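Local coordinates for cell division control protein 73 (Saccharomyces cerevisiae, PDB 3V46), which serves as a subunit of the PAF1 complex in RNA polymerase II transcription, its C-terminal Ras-like domain promoting association of that complex with chromatin, at residues 35-40 with 55-60; 90-95 with 154-159. One frame throughout, in Å; residues are numbered along the deposited sequence.

Contact 1 (35-40 with 55-60); sequences FLLESK and VNIEKN
Ile57 on edge strand 54-59 reaches the last turn of helix 32-38 with two methyl groups, one for each of two successive leucines. Side chain meets side chain only through carbon. CG2 of Ile57 lies 3.6 Å from CD2 of Leu37, with Leu37 CG a little farther off at 4.1 Å; these two side chains slide past each other in opposite directions. CD1 of Ile57 meets Leu36 more loosely, at 4.2 Å from its CB and equally far from its CD1, and here the chains cross at about a right angle. Chi1 of Ile57 (-68°) separates the two branches: CG1, which carries CD1, stands beside the backbone N, and CG2 stands anti to that N. A serine in place of Ile57 would probably leave both leucines without their mate on the strand and open a gap between helix end and sheet edge.

Polar groups work around this patch rather than through it. Glu58, whose CB points away from the helix, forms a salt bridge with Arg69 on the neighbouring strand 68-73. Within 35-40, Lys40 NZ donates a hydrogen bond to Glu38 O at 3.2 Å, the donor tilted 19° from the carbonyl plane, just where Ser39 leaves the helix with positive phi. Strand 68-73 pairs with 54-59 and adds Ile72 beside Ile57.

In this Ras-like domain the contact joins the helix that follows the first strand to one of the two outermost strands of the sheet. Leu36 and Ile57 are buried whereas Leu37 is exposed, so the chemistry is that of a hydrophobic seam grading from core to surface, held by dispersion and by exclusion of water, without directional bonds.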
# COMPACT_ATOMS: atom_id res chain seq x y z
N PHE A 35 11.17 3.42 2.13
CA PHE A 35 10.25 3.90 3.14
C PHE A 35 9.95 2.82 4.18
O PHE A 35 10.15 3.02 5.37
CB PHE A 35 8.96 4.41 2.48
CG PHE A 35 8.01 5.07 3.44
CD1 PHE A 35 8.36 6.24 4.09
CD2 PHE A 35 6.77 4.53 3.66
CE1 PHE A 35 7.47 6.85 4.97
CE2 PHE A 35 5.87 5.13 4.53
CZ PHE A 35 6.23 6.30 5.18
N LEU A 36 9.48 1.67 3.72
CA LEU A 36 9.04 0.63 4.64
C LEU A 36 10.16 -0.15 5.34
O LEU A 36 9.96 -0.65 6.44
CB LEU A 36 8.11 -0.35 3.93
CG LEU A 36 6.79 0.24 3.45
CD1 LEU A 36 5.93 -0.85 2.89
CD2 LEU A 36 6.06 0.95 4.59
N LEU A 37 11.33 -0.27 4.72
CA LEU A 37 12.42 -1.01 5.32
C LEU A 37 13.39 -0.12 6.09
O LEU A 37 13.94 -0.53 7.12
CB LEU A 37 13.18 -1.81 4.26
CG LEU A 37 12.37 -2.94 3.64
CD1 LEU A 37 13.25 -3.73 2.68
CD2 LEU A 37 11.81 -3.87 4.72
N GLU A 38 13.63 1.09 5.59
CA GLU A 38 14.62 1.95 6.20
C GLU A 38 14.00 3.14 6.91
O GLU A 38 14.71 3.94 7.52
CB GLU A 38 15.60 2.45 5.13
CG GLU A 38 16.27 1.34 4.35
CD GLU A 38 17.43 1.84 3.52
OE1 GLU A 38 17.20 2.65 2.60
OE2 GLU A 38 18.58 1.43 3.80
N SER A 39 12.68 3.27 6.82
CA SER A 39 11.97 4.40 7.39
C SER A 39 12.57 5.68 6.83
O SER A 39 12.72 6.68 7.53
CB SER A 39 12.04 4.39 8.91
OG SER A 39 11.53 3.18 9.42
N LYS A 40 12.90 5.64 5.55
CA LYS A 40 13.50 6.77 4.88
C LYS A 40 12.62 7.18 3.72
O LYS A 40 12.47 6.43 2.76
CB LYS A 40 14.90 6.41 4.38
CG LYS A 40 15.91 6.21 5.50
CD LYS A 40 17.31 5.88 4.97
CE LYS A 40 18.31 5.71 6.12
NZ LYS A 40 17.83 4.75 7.16
N VAL A 55 8.16 -5.06 -6.64
CA VAL A 55 9.17 -5.22 -5.61
C VAL A 55 8.72 -6.21 -4.56
O VAL A 55 7.54 -6.47 -4.36
CB VAL A 55 9.56 -3.90 -4.95
CG1 VAL A 55 10.05 -2.91 -5.99
CG2 VAL A 55 8.41 -3.33 -4.17
N ASN A 56 9.70 -6.81 -3.90
CA ASN A 56 9.43 -7.75 -2.84
C ASN A 56 9.96 -7.20 -1.53
O ASN A 56 11.03 -6.59 -1.49
CB ASN A 56 10.12 -9.08 -3.14
CG ASN A 56 9.65 -9.68 -4.44
OD1 ASN A 56 8.61 -10.34 -4.50
ND2 ASN A 56 10.41 -9.44 -5.51
N ILE A 57 9.20 -7.42 -0.46
CA ILE A 57 9.62 -7.04 0.88
C ILE A 57 9.26 -8.17 1.83
O ILE A 57 8.12 -8.64 1.84
CB ILE A 57 8.93 -5.74 1.36
CG1 ILE A 57 9.41 -4.54 0.54
CG2 ILE A 57 9.20 -5.49 2.83
CD1 ILE A 57 8.79 -3.21 0.99
N GLU A 58 10.23 -8.62 2.63
CA GLU A 58 9.97 -9.60 3.65
C GLU A 58 9.89 -8.88 4.99
O GLU A 58 10.71 -7.99 5.28
CB GLU A 58 11.07 -10.66 3.68
CG GLU A 58 10.84 -11.75 4.69
CD GLU A 58 11.64 -13.03 4.40
OE1 GLU A 58 11.82 -13.42 3.23
OE2 GLU A 58 12.10 -13.64 5.36
N LYS A 59 8.90 -9.24 5.80
CA LYS A 59 8.69 -8.64 7.10
C LYS A 59 8.56 -9.70 8.18
O LYS A 59 7.79 -10.66 8.04
CB LYS A 59 7.42 -7.78 7.08
CG LYS A 59 7.07 -7.14 8.43
CD LYS A 59 8.08 -6.07 8.80
CE LYS A 59 7.66 -5.33 10.07
NZ LYS A 59 8.70 -4.37 10.50
N ASN A 60 9.31 -9.53 9.25
CA ASN A 60 9.14 -10.35 10.44
C ASN A 60 8.25 -9.57 11.41
O ASN A 60 8.67 -8.57 12.00
CB ASN A 60 10.50 -10.66 11.06
CG ASN A 60 10.41 -11.70 12.16
OD1 ASN A 60 10.50 -11.39 13.35
ND2 ASN A 60 10.21 -12.96 11.77

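Contact 2 (90-95 with 154-159)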
# COMPACT_ATOMS: atom_id res chain seq x y z
N ALA A 90 -3.61 -5.14 0.90
CA ALA A 90 -3.59 -3.69 1.05
C ALA A 90 -3.53 -3.05 -0.31
O ALA A 90 -2.90 -3.57 -1.24
CB ALA A 90 -2.41 -3.25 1.90
N ILE A 91 -4.18 -1.89 -0.41
CA ILE A 91 -4.22 -1.10 -1.62
C ILE A 91 -3.90 0.34 -1.26
O ILE A 91 -4.58 0.96 -0.44
CB ILE A 91 -5.61 -1.18 -2.28
CG1 ILE A 91 -5.93 -2.65 -2.66
CG2 ILE A 91 -5.69 -0.28 -3.52
CD1 ILE A 91 -7.32 -2.87 -3.17
N PHE A 92 -2.83 0.87 -1.86
CA PHE A 92 -2.52 2.28 -1.77
C PHE A 92 -3.27 2.98 -2.88
O PHE A 92 -3.22 2.55 -4.03
CB PHE A 92 -1.02 2.54 -1.92
CG PHE A 92 -0.19 2.11 -0.74
CD1 PHE A 92 -0.45 0.94 -0.06
CD2 PHE A 92 0.86 2.88 -0.33
CE1 PHE A 92 0.34 0.56 1.02
CE2 PHE A 92 1.65 2.50 0.75
CZ PHE A 92 1.39 1.34 1.41
N THR A 93 -3.94 4.08 -2.55
CA THR A 93 -4.78 4.78 -3.52
C THR A 93 -4.18 6.09 -3.99
O THR A 93 -3.52 6.81 -3.24
CB THR A 93 -6.17 5.08 -2.95
OG1 THR A 93 -6.03 5.90 -1.78
CG2 THR A 93 -6.88 3.80 -2.57
N THR A 94 -4.42 6.38 -5.26
CA THR A 94 -3.91 7.58 -5.91
C THR A 94 -4.87 8.72 -5.70
O THR A 94 -4.49 9.88 -5.80
CB THR A 94 -3.80 7.38 -7.43
OG1 THR A 94 -5.10 7.09 -7.97
CG2 THR A 94 -2.85 6.23 -7.75
N GLY A 95 -6.13 8.38 -5.44
CA GLY A 95 -7.18 9.38 -5.38
C GLY A 95 -8.04 9.43 -6.63
O GLY A 95 -9.00 10.19 -6.68
N ARG A 154 6.37 2.55 11.61
CA ARG A 154 6.06 1.59 12.65
C ARG A 154 4.55 1.42 12.72
O ARG A 154 4.03 0.30 12.80
CB ARG A 154 6.61 2.04 14.01
CG ARG A 154 6.23 1.12 15.15
CD ARG A 154 6.76 1.62 16.50
NE ARG A 154 8.22 1.70 16.53
CZ ARG A 154 8.92 2.83 16.55
NH1 ARG A 154 8.30 4.01 16.56
NH2 ARG A 154 10.24 2.79 16.58
N TYR A 155 3.84 2.54 12.67
CA TYR A 155 2.39 2.50 12.72
C TYR A 155 1.81 1.81 11.49
O TYR A 155 0.85 1.06 11.59
CB TYR A 155 1.82 3.91 12.83
CG TYR A 155 0.32 3.87 12.71
CD1 TYR A 155 -0.47 3.48 13.77
CD2 TYR A 155 -0.29 4.16 11.50
CE1 TYR A 155 -1.84 3.42 13.64
CE2 TYR A 155 -1.65 4.09 11.37
CZ TYR A 155 -2.43 3.72 12.44
OH TYR A 155 -3.80 3.65 12.29
N PHE A 156 2.41 2.04 10.33
CA PHE A 156 1.92 1.39 9.13
C PHE A 156 2.04 -0.11 9.27
O PHE A 156 1.10 -0.85 8.99
CB PHE A 156 2.66 1.83 7.88
CG PHE A 156 2.30 1.00 6.69
CD1 PHE A 156 1.15 1.28 5.97
CD2 PHE A 156 3.06 -0.11 6.32
CE1 PHE A 156 0.77 0.51 4.90
CE2 PHE A 156 2.69 -0.88 5.24
CZ PHE A 156 1.54 -0.57 4.52
N TRP A 157 3.21 -0.59 9.69
CA TRP A 157 3.39 -2.02 9.81
C TRP A 157 2.46 -2.62 10.86
O TRP A 157 1.98 -3.74 10.67
CB TRP A 157 4.84 -2.37 10.13
CG TRP A 157 5.77 -2.33 8.96
CD1 TRP A 157 6.88 -1.55 8.83
CD2 TRP A 157 5.70 -3.13 7.78
NE1 TRP A 157 7.51 -1.82 7.65
CE2 TRP A 157 6.81 -2.79 6.98
CE3 TRP A 157 4.83 -4.12 7.32
CZ2 TRP A 157 7.06 -3.39 5.75
CZ3 TRP A 157 5.07 -4.71 6.10
CH2 TRP A 157 6.18 -4.35 5.33
N HIS A 158 2.21 -1.90 11.95
CA HIS A 158 1.27 -2.35 12.97
C HIS A 158 -0.14 -2.45 12.39
O HIS A 158 -0.85 -3.43 12.64
CB HIS A 158 1.32 -1.40 14.19
CG HIS A 158 0.20 -1.58 15.16
ND1 HIS A 158 0.27 -2.44 16.23
CD2 HIS A 158 -1.02 -0.98 15.24
CE1 HIS A 158 -0.86 -2.38 16.93
NE2 HIS A 158 -1.65 -1.50 16.34
N SER A 159 -0.52 -1.46 11.59
CA SER A 159 -1.82 -1.42 10.93
C SER A 159 -1.98 -2.61 10.00
O SER A 159 -3.01 -3.27 9.98
CB SER A 159 -1.97 -0.11 10.14
OG SER A 159 -3.15 -0.11 9.35
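Phe92, on strand 88-92, and Phe156, on helix 149-166, meet through ring carbons CE1 and CZ of each, and theirs is the one close approach between 90-95 and 154-159. Phe156 can be followed outward from the helix. Its CB points toward the strand, and CG stands anti to the backbone N (chi1 171°), which carries the ring from the helix toward the sheet. Of the ring atoms, CD2 lies over one face of the neighbouring Trp157 ring, 4.2 Å above its plane and offset toward the rim. On the other flank CE1 makes the closest touch with the strand, 3.6 Å from CZ of Phe92, and also reaches Phe92 CE1 at 3.9 Å. At the tip, CZ meets the same two atoms, 3.7 Å from Phe92 CZ and 3.9 Å from its CE1.

The two side chains come from opposite directions. Their ring planes are inclined at 66° with centroids 5.6 Å apart, an oblique pairing in which each ring offers the same two carbons. Phe92 brings its ring here with CG anti to its carbonyl carbon, beside the backbone N. Further residues complete the cluster: Tyr118 and Phe120 of strand 116-122 touch Phe156, while Ile32 of helix 32-38 and Ile19 pack on Phe92.

The contact lays the long C-terminal helix across a central parallel strand of the Ras-like alpha/beta sheet. Both residues are buried and the meeting atoms are all aromatic carbons, so what binds helix to strand here is close ring packing in a nonpolar interior, with no charge or polar group to be satisfied between them.

In the fold
Both contacts reach the same mixed sheet, contact 1 at edge strand 54-59 and contact 2 at the central strand 88-92, with centres about 12 Å apart. Helices 32-38 and 149-166 join them: Leu36 CD2 packs 3.6 Å from Phe156 CD2, and Leu36 O lies 3.0 Å from Trp157 NE1, a probable hydrogen bond that gives the indole N-H a backbone acceptor. From the strand side, Lys59 makes a cation-pi contact with Trp157, and Ile57 CG2 comes within 4.1 Å of Trp157 CH2. Packing, a hydrogen bond and a cation-pi contact thus connect the buried ring pair to the sheet edge. This Ras-like domain does not bind GTP, and the two contacts are part of its framework.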